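Side-chain contact in heat shock protein STI1 (Saccharomyces cerevisiae, PDB 3UPV), which serves as a TPR-containing co-chaperone adaptor that binds Hsp70 and Hsp90, here represented by the TPR2B domain in complex with an Hsp70 C-terminal peptide: residues 115-118 and 119-122. Sequence-based numbering, arbitrary orientation.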
loop_
_atom_site.group_PDB
_atom_site.type_symbol
_atom_site.label_atom_id
_atom_site.label_comp_id
_atom_site.label_asym_id
_atom_site.label_seq_id
_atom_site.Cartn_x
_atom_site.Cartn_y
_atom_site.Cartn_z
ATOM N N ASP A 115 1.980 9.492 -11.952
ATOM C CA ASP A 115 1.585 9.936 -13.309
ATOM C C ASP A 115 1.417 8.723 -14.266
ATOM O O ASP A 115 0.500 8.666 -15.092
ATOM C CB ASP A 115 2.601 10.929 -13.915
ATOM C CG ASP A 115 2.499 12.358 -13.312
ATOM O OD1 ASP A 115 1.465 12.680 -12.649
ATOM O OD2 ASP A 115 3.462 13.148 -13.494
ATOM N N GLN A 116 2.220 7.706 -14.121
ATOM C CA GLN A 116 2.048 6.575 -15.025
ATOM C C GLN A 116 0.850 5.688 -14.642
ATOM O O GLN A 116 0.206 5.108 -15.533
ATOM C CB GLN A 116 3.334 5.776 -15.242
ATOM C CG GLN A 116 3.890 5.063 -14.001
ATOM C CD GLN A 116 3.411 3.651 -13.864
ATOM O OE1 GLN A 116 3.073 3.006 -14.829
ATOM N NE2 GLN A 116 3.396 3.147 -12.635
ATOM N N LEU A 117 0.560 5.627 -13.338
ATOM C CA LEU A 117 -0.680 4.964 -12.878
ATOM C C LEU A 117 -1.870 5.722 -13.395
ATOM O O LEU A 117 -2.816 5.097 -13.881
ATOM C CB LEU A 117 -0.750 4.829 -11.341
ATOM C CG LEU A 117 0.327 3.886 -10.826
ATOM C CD1 LEU A 117 0.389 3.942 -9.332
ATOM C CD2 LEU A 117 0.249 2.403 -11.383
ATOM N N TYR A 118 -1.806 7.050 -13.349
ATOM C CA TYR A 118 -2.910 7.867 -13.799
ATOM C C TYR A 118 -3.192 7.643 -15.284
ATOM O O TYR A 118 -4.388 7.502 -15.684
ATOM C CB TYR A 118 -2.612 9.345 -13.623
ATOM C CG TYR A 118 -3.896 10.165 -13.738
ATOM C CD1 TYR A 118 -4.654 10.455 -12.612
ATOM C CD2 TYR A 118 -4.354 10.614 -15.008
ATOM C CE1 TYR A 118 -5.819 11.200 -12.717
ATOM C CE2 TYR A 118 -5.452 11.371 -15.116
ATOM C CZ TYR A 118 -6.206 11.648 -13.961
ATOM O OH TYR A 118 -7.373 12.363 -14.050
ATOM N N TYR A 119 -2.116 7.613 -16.058
ATOM C CA TYR A 119 -2.208 7.438 -17.508
ATOM C C TYR A 119 -2.842 6.069 -17.800
ATOM O O TYR A 119 -3.672 5.955 -18.689
ATOM C CB TYR A 119 -0.842 7.497 -18.177
ATOM C CG TYR A 119 -1.018 7.413 -19.666
ATOM C CD1 TYR A 119 -1.707 8.442 -20.356
ATOM C CD2 TYR A 119 -0.587 6.292 -20.388
ATOM C CE1 TYR A 119 -1.938 8.354 -21.762
ATOM C CE2 TYR A 119 -0.812 6.191 -21.773
ATOM C CZ TYR A 119 -1.480 7.217 -22.442
ATOM O OH TYR A 119 -1.701 7.130 -23.790
ATOM N N LYS A 120 -2.447 5.062 -17.040
ATOM C CA LYS A 120 -2.821 3.673 -17.268
ATOM C C LYS A 120 -4.324 3.571 -16.894
ATOM O O LYS A 120 -5.166 3.096 -17.688
ATOM C CB LYS A 120 -1.887 2.747 -16.445
ATOM C CG LYS A 120 -2.271 1.244 -16.365
ATOM C CD LYS A 120 -1.200 0.354 -15.647
ATOM C CE LYS A 120 -1.016 0.540 -14.088
ATOM N NZ LYS A 120 -0.858 -0.745 -13.161
ATOM N N ALA A 121 -4.696 4.140 -15.754
ATOM C CA ALA A 121 -6.125 4.150 -15.356
ATOM C C ALA A 121 -7.025 4.874 -16.357
ATOM O O ALA A 121 -8.148 4.395 -16.697
ATOM C CB ALA A 121 -6.320 4.714 -13.934
ATOM N N SER A 122 -6.562 6.040 -16.808
ATOM C CA SER A 122 -7.344 6.812 -17.778
ATOM C C SER A 122 -7.576 6.063 -19.099
ATOM O O SER A 122 -8.717 5.971 -19.602
ATOM C CB SER A 122 -6.675 8.153 -18.040
ATOM O OG SER A 122 -7.458 8.855 -18.984
#
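Leu117 and Lys120 run side by side along one flank of helix 111-124, the last helix of the TPR2B domain, and their ends meet where CD2 of Leu117 lies 3.5 Å from CE of Lys120. The lysine reaches back toward the preceding turn because CG stands anti to the backbone N (chi1 170°) and the chain then bends at its outer end, bringing CE against the leucine methyl, with NZ only slightly farther, 3.8 Å from CD2. This is an i to i+3 aliphatic contact at the edge of the tightly packed face. Leu117 itself is buried, touching Ile76 and Thr80 of helix 72-84 and Leu95 of helix 88-106, while Lys120 and the buried Ala121 both rest on Ile83. Beneath the side chains four i to i+4 backbone bonds join the turns. The shortest and straightest runs from Ala121 N to Leu117 O, at 2.8 Å. That from Lys120 N to Gln116 O is longer, 3.1 Å, and more bent. CB of Ala121 also packs 3.5 Å from Leu117 O, and CB of Ser122 lies 3.3 Å from Tyr118 O.

The solvent side, which holds Tyr119 and Asp115, is looser. The Tyr119 ring leads away from the preceding turn, leaving its CB 3.6 Å from Asp115 O. Gln116 is exposed next to the lysine without touching it. Tyr118 takes an intermediate place, its side chain lying against Leu92, Asp96 and Arg99 of helix 88-106. Across the two turns, then, polar bonding is confined to the backbone; the side chains add one direct apolar contact, that of Leu117 with Lys120, and several CB atoms rest on carbonyl oxygens. Helix 111-124 packs on helices 72-84 and 88-106 through Leu117, and on helix 72-84 through Ala121, consistent with a C-terminal capping helix. The aliphatic part of Lys120 extends that apolar surface, while its ammonium group, at the end of the bent chain, lies beside the leucine methyl at the partly exposed edge.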